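Local coordinates for protein pyrrolysyl-tRNA synthetase (Desulfitobacterium hafniense, PDB 3DSQ) that probably attaches pyrrolysine to its cognate tRNA at the expense of ATP, working as a homodimeric class II aminoacyl-tRNA synthetase, at residues B[101-106]-B[113-118]; B[137-142]-B[178-183]; B[196-201]-B[253-258]; B[74-79]-B[259-264]. All blocks are in the same frame, centred on the assembly; numbering follows the deposited sequence.

Interaction 1: residues B[101-106]-B[113-118]; sequences SALAKM and PLFSQV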
loop_
_atom_site.group_PDB
_atom_site.type_symbol
_atom_site.label_atom_id
_atom_site.label_comp_id
_atom_site.label_asym_id
_atom_site.label_seq_id
_atom_site.Cartn_x
_atom_site.Cartn_y
_atom_site.Cartn_z
ATOM N N SER B 101 -5.651 22.123 2.777
ATOM C CA SER B 101 -6.107 22.906 1.638
ATOM C C SER B 101 -6.612 21.981 0.540
ATOM O O SER B 101 -7.650 22.238 -0.070
ATOM C CB SER B 101 -4.972 23.773 1.102
ATOM O OG SER B 101 -4.455 24.604 2.129
ATOM N N ALA B 102 -5.871 20.906 0.286
ATOM C CA ALA B 102 -6.274 19.953 -0.740
ATOM C C ALA B 102 -7.626 19.394 -0.345
ATOM O O ALA B 102 -8.560 19.359 -1.142
ATOM C CB ALA B 102 -5.256 18.835 -0.846
ATOM N N LEU B 103 -7.727 18.984 0.911
ATOM C CA LEU B 103 -8.954 18.411 1.432
ATOM C C LEU B 103 -10.126 19.389 1.304
ATOM O O LEU B 103 -11.230 19.004 0.907
ATOM C CB LEU B 103 -8.737 17.997 2.892
ATOM C CG LEU B 103 -9.613 16.896 3.501
ATOM C CD1 LEU B 103 -10.889 17.491 4.028
ATOM C CD2 LEU B 103 -9.898 15.814 2.467
ATOM N N ALA B 104 -9.878 20.653 1.627
ATOM C CA ALA B 104 -10.915 21.681 1.548
ATOM C C ALA B 104 -11.502 21.799 0.140
ATOM O O ALA B 104 -12.711 21.938 -0.023
ATOM C CB ALA B 104 -10.347 23.033 2.000
ATOM N N LYS B 105 -10.643 21.733 -0.873
ATOM C CA LYS B 105 -11.075 21.835 -2.267
ATOM C C LYS B 105 -11.992 20.696 -2.698
ATOM O O LYS B 105 -12.493 20.694 -3.819
ATOM C CB LYS B 105 -9.863 21.845 -3.196
ATOM C CG LYS B 105 -8.837 22.922 -2.911
ATOM C CD LYS B 105 -7.691 22.810 -3.905
ATOM C CE LYS B 105 -6.583 23.799 -3.620
ATOM N NZ LYS B 105 -5.454 23.593 -4.564
ATOM N N MET B 106 -12.199 19.725 -1.817
ATOM C CA MET B 106 -13.040 18.579 -2.131
ATOM C C MET B 106 -14.500 18.744 -1.729
ATOM O O MET B 106 -15.319 17.855 -1.979
ATOM C CB MET B 106 -12.464 17.324 -1.474
ATOM C CG MET B 106 -11.213 16.806 -2.158
ATOM S SD MET B 106 -11.551 16.380 -3.888
ATOM C CE MET B 106 -10.172 16.933 -4.649
ATOM N N PRO B 113 -18.120 18.549 7.019
ATOM C CA PRO B 113 -18.136 17.248 7.701
ATOM C C PRO B 113 -17.010 16.251 7.421
ATOM O O PRO B 113 -16.677 15.446 8.290
ATOM C CB PRO B 113 -19.515 16.680 7.335
ATOM C CG PRO B 113 -19.851 17.370 6.052
ATOM C CD PRO B 113 -19.410 18.775 6.346
ATOM N N LEU B 114 -16.424 16.287 6.227
ATOM C CA LEU B 114 -15.348 15.348 5.920
ATOM C C LEU B 114 -14.129 15.627 6.789
ATOM O O LEU B 114 -13.277 14.759 6.969
ATOM C CB LEU B 114 -14.956 15.422 4.441
ATOM C CG LEU B 114 -14.131 16.624 3.982
ATOM C CD1 LEU B 114 -13.758 16.443 2.515
ATOM C CD2 LEU B 114 -14.921 17.912 4.191
ATOM N N PHE B 115 -14.055 16.844 7.324
ATOM C CA PHE B 115 -12.953 17.249 8.189
ATOM C C PHE B 115 -13.006 16.478 9.502
ATOM O O PHE B 115 -11.980 16.243 10.145
ATOM C CB PHE B 115 -13.027 18.754 8.475
ATOM C CG PHE B 115 -12.445 19.612 7.386
ATOM C CD1 PHE B 115 -12.815 19.426 6.058
ATOM C CD2 PHE B 115 -11.521 20.608 7.689
ATOM C CE1 PHE B 115 -12.271 20.217 5.046
ATOM C CE2 PHE B 115 -10.973 21.401 6.687
ATOM C CZ PHE B 115 -11.348 21.206 5.362
ATOM N N SER B 116 -14.213 16.085 9.897
ATOM C CA SER B 116 -14.390 15.339 11.131
ATOM C C SER B 116 -14.240 13.839 10.890
ATOM O O SER B 116 -14.217 13.049 11.833
ATOM C CB SER B 116 -15.767 15.634 11.731
ATOM O OG SER B 116 -16.804 15.322 10.819
ATOM N N GLN B 117 -14.130 13.446 9.627
ATOM C CA GLN B 117 -13.994 12.033 9.308
ATOM C C GLN B 117 -12.593 11.599 8.916
ATOM O O GLN B 117 -12.378 10.438 8.569
ATOM C CB GLN B 117 -14.982 11.642 8.207
ATOM C CG GLN B 117 -16.399 11.449 8.728
ATOM C CD GLN B 117 -17.334 10.882 7.684
ATOM O OE1 GLN B 117 -16.990 9.925 6.981
ATOM N NE2 GLN B 117 -18.529 11.455 7.582
ATOM N N VAL B 118 -11.637 12.518 8.980
ATOM C CA VAL B 118 -10.271 12.180 8.619
ATOM C C VAL B 118 -9.339 12.151 9.815
ATOM O O VAL B 118 -9.571 12.827 10.827
ATOM C CB VAL B 118 -9.680 13.179 7.592
ATOM C CG1 VAL B 118 -10.641 13.363 6.421
ATOM C CG2 VAL B 118 -9.364 14.498 8.267
#
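Leu-103, on the short helix 100-104, is the residue on which the returning chain at 113-118 settles. Its CG stands anti to the backbone N (chi1 -155°), which sends CD1 into the notch between Leu-114 and Phe-115. Leucine meets leucine tip to tip: CD1 of Leu-103 comes within 3.4 Å of CG of Leu-114, tighter than usual for two carbons, while CD2 of Leu-103 lies 3.9 Å from CD1 of Leu-114. Phe-115 approaches differently. Its ring slides past Leu-103 in the opposite direction, and CD1 of Leu-103 sits obliquely 3.2 Å from CE1 of the ring. At the far end of the same ring, CA of Ala-104 lies at the edge, 3.9 Å from CZ of Phe-115. At the other margin, CB of Met-106 lies 4.3 Å from CD1 of Leu-114; the rest of that methionine runs toward Pro-133 and Tyr-136 of helix 132-142. The turn at 113-116 is tied within itself, since the carbonyl O of Pro-113 accepts hydrogen bonds from both the backbone N and OG of Ser-116. Nearby, Trp-120 bonds the carbonyl of Phe-115, and Pro-129 packs on Leu-103. Between the two segments themselves, then, the attachment is purely apolar: its strength rests on shape and on shielding the leucine and phenylalanine carbons from water, with no directional bond to fix the loop against the helix.

Interaction 2: residues B[137-142]-B[178-183]; sequences TLWREL and TELGTP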
loop_
_atom_site.group_PDB
_atom_site.type_symbol
_atom_site.label_atom_id
_atom_site.label_comp_id
_atom_site.label_asym_id
_atom_site.label_seq_id
_atom_site.Cartn_x
_atom_site.Cartn_y
_atom_site.Cartn_z
ATOM N N THR B 137 -4.585 16.709 -8.938
ATOM C CA THR B 137 -3.294 17.366 -9.053
ATOM C C THR B 137 -2.525 16.821 -10.255
ATOM O O THR B 137 -2.041 17.584 -11.093
ATOM C CB THR B 137 -2.487 17.177 -7.744
ATOM O OG1 THR B 137 -3.220 17.762 -6.657
ATOM C CG2 THR B 137 -1.122 17.845 -7.831
ATOM N N LEU B 138 -2.427 15.498 -10.354
ATOM C CA LEU B 138 -1.722 14.883 -11.475
ATOM C C LEU B 138 -2.384 15.231 -12.807
ATOM O O LEU B 138 -1.710 15.368 -13.825
ATOM C CB LEU B 138 -1.651 13.364 -11.299
ATOM C CG LEU B 138 -0.726 12.877 -10.180
ATOM C CD1 LEU B 138 -0.416 11.398 -10.368
ATOM C CD2 LEU B 138 0.563 13.665 -10.215
ATOM N N TRP B 139 -3.707 15.363 -12.806
ATOM C CA TRP B 139 -4.408 15.735 -14.030
ATOM C C TRP B 139 -3.863 17.060 -14.524
ATOM O O TRP B 139 -3.416 17.182 -15.670
ATOM C CB TRP B 139 -5.901 15.905 -13.780
ATOM C CG TRP B 139 -6.697 14.649 -13.832
ATOM C CD1 TRP B 139 -6.257 13.395 -14.173
ATOM C CD2 TRP B 139 -8.088 14.520 -13.534
ATOM N NE1 TRP B 139 -7.295 12.497 -14.103
ATOM C CE2 TRP B 139 -8.430 13.159 -13.713
ATOM C CE3 TRP B 139 -9.080 15.422 -13.131
ATOM C CZ2 TRP B 139 -9.728 12.679 -13.502
ATOM C CZ3 TRP B 139 -10.365 14.949 -12.920
ATOM C CH2 TRP B 139 -10.679 13.586 -13.107
ATOM N N ARG B 140 -3.900 18.051 -13.639
ATOM C CA ARG B 140 -3.437 19.393 -13.961
ATOM C C ARG B 140 -2.010 19.417 -14.480
ATOM O O ARG B 140 -1.685 20.230 -15.335
ATOM C CB ARG B 140 -3.538 20.312 -12.736
ATOM C CG ARG B 140 -3.111 21.739 -13.048
ATOM C CD ARG B 140 -2.781 22.553 -11.804
ATOM N NE ARG B 140 -3.932 22.718 -10.922
ATOM C CZ ARG B 140 -3.989 23.593 -9.923
ATOM N NH1 ARG B 140 -2.959 24.393 -9.674
ATOM N NH2 ARG B 140 -5.077 23.670 -9.168
ATOM N N GLU B 141 -1.154 18.539 -13.959
ATOM C CA GLU B 141 0.243 18.495 -14.395
ATOM C C GLU B 141 0.396 17.743 -15.720
ATOM O O GLU B 141 1.039 18.228 -16.650
ATOM C CB GLU B 141 1.122 17.809 -13.340
ATOM C CG GLU B 141 1.147 18.472 -11.967
ATOM C CD GLU B 141 1.783 19.848 -11.987
ATOM O OE1 GLU B 141 2.936 19.976 -12.456
ATOM O OE2 GLU B 141 1.127 20.806 -11.528
ATOM N N LEU B 142 -0.197 16.558 -15.798
ATOM C CA LEU B 142 -0.099 15.737 -16.996
ATOM C C LEU B 142 -0.755 16.338 -18.238
ATOM O O LEU B 142 -0.258 16.152 -19.352
ATOM C CB LEU B 142 -0.668 14.340 -16.711
ATOM C CG LEU B 142 0.166 13.533 -15.704
ATOM C CD1 LEU B 142 -0.440 12.156 -15.502
ATOM C CD2 LEU B 142 1.608 13.416 -16.207
ATOM N N THR B 178 -9.478 6.816 -13.878
ATOM C CA THR B 178 -10.049 7.995 -14.496
ATOM C C THR B 178 -9.559 8.224 -15.900
ATOM O O THR B 178 -8.546 7.679 -16.318
ATOM C CB THR B 178 -9.652 9.252 -13.715
ATOM O OG1 THR B 178 -8.243 9.466 -13.889
ATOM C CG2 THR B 178 -9.934 9.079 -12.221
ATOM N N GLU B 179 -10.299 9.060 -16.616
ATOM C CA GLU B 179 -9.943 9.454 -17.964
ATOM C C GLU B 179 -10.278 10.931 -18.036
ATOM O O GLU B 179 -11.395 11.335 -17.731
ATOM C CB GLU B 179 -10.739 8.687 -19.029
ATOM C CG GLU B 179 -10.320 9.066 -20.449
ATOM C CD GLU B 179 -11.032 8.261 -21.525
ATOM O OE1 GLU B 179 -12.241 8.481 -21.734
ATOM O OE2 GLU B 179 -10.378 7.403 -22.159
ATOM N N LEU B 180 -9.283 11.728 -18.399
ATOM C CA LEU B 180 -9.442 13.167 -18.535
ATOM C C LEU B 180 -9.479 13.476 -20.026
ATOM O O LEU B 180 -8.547 13.133 -20.753
ATOM C CB LEU B 180 -8.258 13.895 -17.903
ATOM C CG LEU B 180 -8.165 15.404 -18.134
ATOM C CD1 LEU B 180 -9.223 16.133 -17.311
ATOM C CD2 LEU B 180 -6.776 15.873 -17.740
ATOM N N GLY B 181 -10.552 14.120 -20.472
ATOM C CA GLY B 181 -10.676 14.459 -21.876
ATOM C C GLY B 181 -11.690 13.576 -22.580
ATOM O O GLY B 181 -11.705 13.486 -23.807
ATOM N N THR B 182 -12.543 12.922 -21.801
ATOM C CA THR B 182 -13.570 12.052 -22.360
ATOM C C THR B 182 -14.588 12.897 -23.127
ATOM O O THR B 182 -15.008 13.948 -22.647
ATOM C CB THR B 182 -14.322 11.296 -21.238
ATOM O OG1 THR B 182 -13.377 10.635 -20.390
ATOM C CG2 THR B 182 -15.272 10.265 -21.829
ATOM N N PRO B 183 -14.984 12.458 -24.335
ATOM C CA PRO B 183 -15.969 13.221 -25.116
ATOM C C PRO B 183 -17.273 13.196 -24.323
ATOM O O PRO B 183 -17.722 12.121 -23.929
ATOM C CB PRO B 183 -16.090 12.414 -26.412
ATOM C CG PRO B 183 -14.782 11.667 -26.498
ATOM C CD PRO B 183 -14.538 11.263 -25.072
#
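Trp-139 of helix 132-142 lays its indole against strand 171-180, gripped at the edge by Thr-178 and covered on one face by Leu-180. Its CG stands anti to the carbonyl carbon (chi1 -84°), directing the ring to the strand. The edge is the tight part. NE1 of Trp-139 donates to OG1 of Thr-178 at 3.2 Å, bent at 143° but with the oxygen near the ring plane, and CB of Thr-178 stands 3.4 Å from CZ2 of the indole. This buried threonine hydroxyl has two partners, the stronger being the carbonyl O of Ile-152. Leu-180 packs more loosely: its CB lies 4.1 Å from the centroid of the five-membered ring, 7° off the normal, a CH-pi contact, and its CD2 is 4.1 Å from CB of Trp-139. Away from the strand, Arg-140 turns outward to Glu-245, while Leu-138 and Glu-141 pack on Leu-285 of the second subunit. A leucine at Trp-139 would probably deprive OG1 of Thr-178 of its indole donor and leave a gap beneath Leu-180. One bent polar bond is likely to favour this rotation of the indole, which Trp-250 and Tyr-136 also meet, on the largely antiparallel sheet of the class II fold.

Interaction 3: residues B[196-201]-B[253-258]; sequences RWVLEA and LGFGLE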
loop_
_atom_site.group_PDB
_atom_site.type_symbol
_atom_site.label_atom_id
_atom_site.label_comp_id
_atom_site.label_asym_id
_atom_site.label_seq_id
_atom_site.Cartn_x
_atom_site.Cartn_y
_atom_site.Cartn_z
ATOM N N ARG B 196 -16.804 -2.573 -16.285
ATOM C CA ARG B 196 -16.660 -3.899 -16.871
ATOM C C ARG B 196 -15.226 -4.403 -16.833
ATOM O O ARG B 196 -14.988 -5.543 -16.435
ATOM C CB ARG B 196 -17.194 -3.892 -18.308
ATOM C CG ARG B 196 -18.699 -3.678 -18.378
ATOM C CD ARG B 196 -19.169 -3.436 -19.801
ATOM N NE ARG B 196 -20.621 -3.308 -19.881
ATOM C CZ ARG B 196 -21.270 -2.782 -20.915
ATOM N NH1 ARG B 196 -20.597 -2.332 -21.964
ATOM N NH2 ARG B 196 -22.594 -2.706 -20.899
ATOM N N TRP B 197 -14.273 -3.567 -17.235
ATOM C CA TRP B 197 -12.867 -3.969 -17.218
ATOM C C TRP B 197 -12.460 -4.412 -15.819
ATOM O O TRP B 197 -11.826 -5.452 -15.638
ATOM C CB TRP B 197 -11.945 -2.815 -17.629
ATOM C CG TRP B 197 -11.978 -2.448 -19.079
ATOM C CD1 TRP B 197 -12.015 -3.303 -20.147
ATOM C CD2 TRP B 197 -11.924 -1.123 -19.627
ATOM N NE1 TRP B 197 -11.987 -2.593 -21.322
ATOM C CE2 TRP B 197 -11.932 -1.254 -21.035
ATOM C CE3 TRP B 197 -11.870 0.162 -19.064
ATOM C CZ2 TRP B 197 -11.888 -0.148 -21.891
ATOM C CZ3 TRP B 197 -11.827 1.263 -19.917
ATOM C CH2 TRP B 197 -11.837 1.097 -21.317
ATOM N N VAL B 198 -12.828 -3.599 -14.836
ATOM C CA VAL B 198 -12.502 -3.867 -13.446
ATOM C C VAL B 198 -13.218 -5.088 -12.874
ATOM O O VAL B 198 -12.581 -6.002 -12.339
ATOM C CB VAL B 198 -12.824 -2.636 -12.567
ATOM C CG1 VAL B 198 -12.617 -2.973 -11.098
ATOM C CG2 VAL B 198 -11.925 -1.473 -12.966
ATOM N N LEU B 199 -14.540 -5.101 -12.989
ATOM C CA LEU B 199 -15.316 -6.208 -12.462
ATOM C C LEU B 199 -14.953 -7.530 -13.130
ATOM O O LEU B 199 -15.025 -8.587 -12.502
ATOM C CB LEU B 199 -16.805 -5.906 -12.606
ATOM C CG LEU B 199 -17.229 -4.692 -11.773
ATOM C CD1 LEU B 199 -18.659 -4.321 -12.085
ATOM C CD2 LEU B 199 -17.060 -5.004 -10.292
ATOM N N GLU B 200 -14.548 -7.477 -14.394
ATOM C CA GLU B 200 -14.170 -8.698 -15.089
ATOM C C GLU B 200 -12.844 -9.193 -14.531
ATOM O O GLU B 200 -12.667 -10.386 -14.275
ATOM C CB GLU B 200 -14.037 -8.461 -16.593
ATOM C CG GLU B 200 -13.622 -9.711 -17.359
ATOM C CD GLU B 200 -14.591 -10.874 -17.165
ATOM O OE1 GLU B 200 -14.212 -12.024 -17.480
ATOM O OE2 GLU B 200 -15.732 -10.647 -16.705
ATOM N N ALA B 201 -11.911 -8.272 -14.337
ATOM C CA ALA B 201 -10.618 -8.641 -13.791
ATOM C C ALA B 201 -10.780 -9.118 -12.347
ATOM O O ALA B 201 -9.996 -9.936 -11.872
ATOM C CB ALA B 201 -9.660 -7.459 -13.856
ATOM N N LEU B 253 -14.009 6.369 -11.655
ATOM C CA LEU B 253 -14.736 5.332 -10.951
ATOM C C LEU B 253 -13.865 4.862 -9.798
ATOM O O LEU B 253 -12.671 4.621 -9.980
ATOM C CB LEU B 253 -15.027 4.172 -11.913
ATOM C CG LEU B 253 -16.022 3.080 -11.520
ATOM C CD1 LEU B 253 -17.397 3.672 -11.273
ATOM C CD2 LEU B 253 -16.091 2.042 -12.651
ATOM N N GLY B 254 -14.461 4.750 -8.613
ATOM C CA GLY B 254 -13.712 4.296 -7.458
ATOM C C GLY B 254 -14.273 3.044 -6.809
ATOM O O GLY B 254 -15.480 2.926 -6.623
ATOM N N PHE B 255 -13.388 2.116 -6.448
ATOM C CA PHE B 255 -13.787 0.862 -5.812
ATOM C C PHE B 255 -13.113 0.636 -4.454
ATOM O O PHE B 255 -11.979 1.052 -4.227
ATOM C CB PHE B 255 -13.410 -0.353 -6.679
ATOM C CG PHE B 255 -13.966 -0.334 -8.081
ATOM C CD1 PHE B 255 -13.558 0.628 -9.003
ATOM C CD2 PHE B 255 -14.836 -1.340 -8.506
ATOM C CE1 PHE B 255 -13.999 0.582 -10.331
ATOM C CE2 PHE B 255 -15.283 -1.393 -9.833
ATOM C CZ PHE B 255 -14.858 -0.429 -10.744
ATOM N N GLY B 256 -13.826 -0.043 -3.562
ATOM C CA GLY B 256 -13.262 -0.419 -2.276
ATOM C C GLY B 256 -12.891 -1.879 -2.504
ATOM O O GLY B 256 -13.775 -2.696 -2.677
ATOM N N LEU B 257 -11.602 -2.212 -2.529
ATOM C CA LEU B 257 -11.198 -3.592 -2.805
ATOM C C LEU B 257 -11.564 -4.630 -1.745
ATOM O O LEU B 257 -11.938 -5.758 -2.094
ATOM C CB LEU B 257 -9.691 -3.661 -3.107
ATOM C CG LEU B 257 -9.234 -2.819 -4.302
ATOM C CD1 LEU B 257 -7.816 -3.202 -4.676
ATOM C CD2 LEU B 257 -10.172 -3.029 -5.498
ATOM N N GLU B 258 -11.450 -4.275 -0.465
ATOM C CA GLU B 258 -11.808 -5.228 0.581
ATOM C C GLU B 258 -13.294 -5.524 0.460
ATOM O O GLU B 258 -13.726 -6.670 0.600
ATOM C CB GLU B 258 -11.510 -4.686 1.993
ATOM C CG GLU B 258 -10.026 -4.498 2.336
ATOM C CD GLU B 258 -9.463 -3.197 1.797
ATOM O OE1 GLU B 258 -10.250 -2.404 1.242
ATOM O OE2 GLU B 258 -8.242 -2.960 1.933
#
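This is a buried, wholly apolar helix-on-sheet contact near the centre of the folded chain, where helix 187-201 packs on strand 250-256. Phe-255 and Val-198 come at each other from opposite directions, and the valine meets the ring over one face. Val-198 CG1, anti to its own backbone nitrogen (chi1 174°), sits 3.6 Å from the centroid of the Phe-255 ring and 23° off the normal, a CH-pi contact displaced toward the rim. The nearest ring carbon is CE2 of Phe-255, 3.3 Å from CG1 of Val-198. The other branch joins in more lightly, CG2 of Val-198 lying 3.8 Å from CZ of Phe-255. Leu-199 arrives from another side: its CD2 is near the plane of the ring, at the edge, 4.1 Å from CE2 of Phe-255. Strand 250-256 and the helix 257-265 that follows it directly, with Gly-256 as N-cap, have the strand-then-helix layout of motif 3 in class II synthetases, with strand 171-180 antiparallel beside it. Leu-175 and Leu-177 of that neighbour also pack on Val-198, so the valine sits over two adjoining strands. An alanine at Phe-255 is likely to leave the CG1 methyl of Val-198 without the ring it lies on and to open a gap between helix and sheet. Leu-199 also leans on Phe-207, and Leu-253 turns to Met-194 and Ala-195.

Interaction 4: residues B[74-79]-B[259-264]; sequences LELEEK and RLLMIR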
loop_
_atom_site.group_PDB
_atom_site.type_symbol
_atom_site.label_atom_id
_atom_site.label_comp_id
_atom_site.label_asym_id
_atom_site.label_seq_id
_atom_site.Cartn_x
_atom_site.Cartn_y
_atom_site.Cartn_z
ATOM N N LEU B 74 -3.759 -8.687 -2.268
ATOM C CA LEU B 74 -2.590 -8.464 -3.107
ATOM C C LEU B 74 -2.735 -9.093 -4.487
ATOM O O LEU B 74 -2.259 -8.544 -5.478
ATOM C CB LEU B 74 -1.328 -8.995 -2.417
ATOM C CG LEU B 74 -0.909 -8.215 -1.159
ATOM C CD1 LEU B 74 0.334 -8.849 -0.549
ATOM C CD2 LEU B 74 -0.649 -6.750 -1.516
ATOM N N GLU B 75 -3.393 -10.245 -4.547
ATOM C CA GLU B 75 -3.599 -10.936 -5.813
ATOM C C GLU B 75 -4.560 -10.100 -6.646
ATOM O O GLU B 75 -4.386 -9.937 -7.858
ATOM C CB GLU B 75 -4.190 -12.323 -5.553
ATOM C CG GLU B 75 -4.397 -13.172 -6.796
ATOM C CD GLU B 75 -5.156 -14.455 -6.489
ATOM O OE1 GLU B 75 -6.323 -14.362 -6.047
ATOM O OE2 GLU B 75 -4.584 -15.553 -6.683
ATOM N N LEU B 76 -5.573 -9.561 -5.975
ATOM C CA LEU B 76 -6.574 -8.726 -6.622
ATOM C C LEU B 76 -5.893 -7.459 -7.139
ATOM O O LEU B 76 -6.131 -7.031 -8.272
ATOM C CB LEU B 76 -7.659 -8.345 -5.612
ATOM C CG LEU B 76 -9.090 -8.030 -6.058
ATOM C CD1 LEU B 76 -9.615 -6.872 -5.234
ATOM C CD2 LEU B 76 -9.152 -7.708 -7.527
ATOM N N GLU B 77 -5.042 -6.867 -6.300
ATOM C CA GLU B 77 -4.334 -5.646 -6.665
ATOM C C GLU B 77 -3.500 -5.786 -7.936
ATOM O O GLU B 77 -3.535 -4.915 -8.810
ATOM C CB GLU B 77 -3.440 -5.181 -5.510
ATOM C CG GLU B 77 -4.172 -4.359 -4.466
ATOM C CD GLU B 77 -3.238 -3.769 -3.421
ATOM O OE1 GLU B 77 -2.055 -3.528 -3.750
ATOM O OE2 GLU B 77 -3.690 -3.530 -2.279
ATOM N N GLU B 78 -2.743 -6.872 -8.044
ATOM C CA GLU B 78 -1.930 -7.060 -9.233
ATOM C C GLU B 78 -2.833 -7.326 -10.437
ATOM O O GLU B 78 -2.573 -6.841 -11.539
ATOM C CB GLU B 78 -0.956 -8.226 -9.051
ATOM C CG GLU B 78 0.064 -8.320 -10.187
ATOM C CD GLU B 78 0.863 -9.604 -10.165
ATOM O OE1 GLU B 78 1.642 -9.812 -9.212
ATOM O OE2 GLU B 78 0.711 -10.413 -11.104
ATOM N N LYS B 79 -3.889 -8.097 -10.205
ATOM C CA LYS B 79 -4.867 -8.462 -11.228
ATOM C C LYS B 79 -5.532 -7.243 -11.861
ATOM O O LYS B 79 -5.654 -7.149 -13.082
ATOM C CB LYS B 79 -5.944 -9.359 -10.607
ATOM C CG LYS B 79 -7.107 -9.741 -11.531
ATOM C CD LYS B 79 -6.696 -10.722 -12.631
ATOM C CE LYS B 79 -7.884 -11.046 -13.535
ATOM N NZ LYS B 79 -7.548 -12.001 -14.634
ATOM N N ARG B 259 -14.078 -4.489 0.185
ATOM C CA ARG B 259 -15.511 -4.673 0.045
ATOM C C ARG B 259 -15.815 -5.530 -1.189
ATOM O O ARG B 259 -16.713 -6.365 -1.166
ATOM C CB ARG B 259 -16.216 -3.321 -0.055
ATOM C CG ARG B 259 -17.714 -3.448 -0.186
ATOM C CD ARG B 259 -18.422 -2.109 -0.081
ATOM N NE ARG B 259 -19.859 -2.272 -0.298
ATOM C CZ ARG B 259 -20.758 -1.301 -0.164
ATOM N NH1 ARG B 259 -20.374 -0.081 0.192
ATOM N NH2 ARG B 259 -22.044 -1.555 -0.385
ATOM N N LEU B 260 -15.067 -5.313 -2.265
ATOM C CA LEU B 260 -15.252 -6.101 -3.477
ATOM C C LEU B 260 -14.981 -7.553 -3.128
ATOM O O LEU B 260 -15.781 -8.434 -3.435
ATOM C CB LEU B 260 -14.272 -5.675 -4.577
ATOM C CG LEU B 260 -14.606 -4.568 -5.585
ATOM C CD1 LEU B 260 -13.618 -4.679 -6.746
ATOM C CD2 LEU B 260 -16.023 -4.715 -6.125
ATOM N N LEU B 261 -13.845 -7.796 -2.478
ATOM C CA LEU B 261 -13.466 -9.150 -2.087
ATOM C C LEU B 261 -14.497 -9.822 -1.199
ATOM O O LEU B 261 -14.808 -11.004 -1.386
ATOM C CB LEU B 261 -12.107 -9.149 -1.374
ATOM C CG LEU B 261 -10.906 -8.960 -2.299
ATOM C CD1 LEU B 261 -9.654 -8.838 -1.478
ATOM C CD2 LEU B 261 -10.803 -10.134 -3.279
ATOM N N MET B 262 -15.022 -9.082 -0.226
ATOM C CA MET B 262 -16.017 -9.648 0.672
ATOM C C MET B 262 -17.257 -10.103 -0.106
ATOM O O MET B 262 -17.832 -11.161 0.165
ATOM C CB MET B 262 -16.427 -8.620 1.728
ATOM C CG MET B 262 -17.693 -8.999 2.486
ATOM S SD MET B 262 -18.062 -7.826 3.821
ATOM C CE MET B 262 -18.582 -6.416 2.870
ATOM N N ILE B 263 -17.657 -9.284 -1.070
ATOM C CA ILE B 263 -18.826 -9.555 -1.890
ATOM C C ILE B 263 -18.584 -10.717 -2.864
ATOM O O ILE B 263 -19.428 -11.589 -3.007
ATOM C CB ILE B 263 -19.238 -8.264 -2.634
ATOM C CG1 ILE B 263 -19.744 -7.248 -1.599
ATOM C CG2 ILE B 263 -20.285 -8.559 -3.688
ATOM C CD1 ILE B 263 -19.959 -5.841 -2.131
ATOM N N ARG B 264 -17.427 -10.745 -3.507
ATOM C CA ARG B 264 -17.119 -11.827 -4.426
ATOM C C ARG B 264 -17.010 -13.147 -3.680
ATOM O O ARG B 264 -17.576 -14.155 -4.088
ATOM C CB ARG B 264 -15.799 -11.552 -5.137
ATOM C CG ARG B 264 -15.313 -12.699 -5.995
ATOM C CD ARG B 264 -13.893 -13.067 -5.628
ATOM N NE ARG B 264 -12.928 -12.312 -6.410
ATOM C CZ ARG B 264 -11.620 -12.296 -6.184
ATOM N NH1 ARG B 264 -11.098 -12.993 -5.188
ATOM N NH2 ARG B 264 -10.829 -11.593 -6.975
HETATM O O HOH W 1 -7.899 -11.982 -5.318
#
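Leu-76 and Leu-261 reach toward each other tip to tip between helices 72-85 and 257-265, with the guanidinium of Arg-264 drawn in alongside. CD1 of Leu-76 is 3.8 Å from CG of Leu-261, and CG of Leu-76 is 3.9 Å from CD2 of Leu-261, ordinary van der Waals distances. The arginine slides past Leu-76 in the opposite direction. Its chain leaves anti to the backbone N (chi1 173°) and bends at chi2 and chi3, folding the guanidinium over Leu-261, one turn earlier in the same helix, with the leucine CD2 over one face. From an oblique side, CG of Leu-76 lies 4.1 Å from NH2 of Arg-264. NE bonds the carbonyl O of Ala-202, just beyond helix 187-201, and a water near the guanidinium plane receives a weak bond from NH1 of Arg-264 while donating to OE1 of Glu-75 at 2.9 Å. Carboxylate and guanidinium are linked only loosely through this water, OE1 of Glu-75 staying 5.0 Å from NH1 of Arg-264. On the far side of helix 72-85, Glu-78, salt-bridged to Arg-70 and Lys-82 of its own chain, packs against Glu-78 of the second subunit. Helix 257-265, directly after strand 250-256, is consistent with the motif 3 helix of class II synthetases, and helix 72-85, leading to strand 90-91 and touching the second subunit, with that of motif 1; the contact would then join the two.

Overall arrangement
Interactions 3 and 4 form one core: their centres are 8 Å apart, both use helix 257-265, and CD2 of Phe-255 touches CD1 of Leu-260 at 4.0 Å. Strand 250-256 and this helix probably correspond to motif 3, which in class II synthetases belongs to the ATP-binding active site. Interaction 2 joins through the sheet, its strand 171-180 neighbouring 250-256; its centre is 20 Å from that of interaction 3. Interaction 1 stands apart, 22 Å from interaction 2 between centres, although nearest atoms come within about 5 Å. Interactions 2 and 4 both have neighbours in the second subunit. The sodium ion, held at Ser-163, Gln-164 and Gln-167, lies about 13 Å from the side chains of Phe-255 and Leu-261.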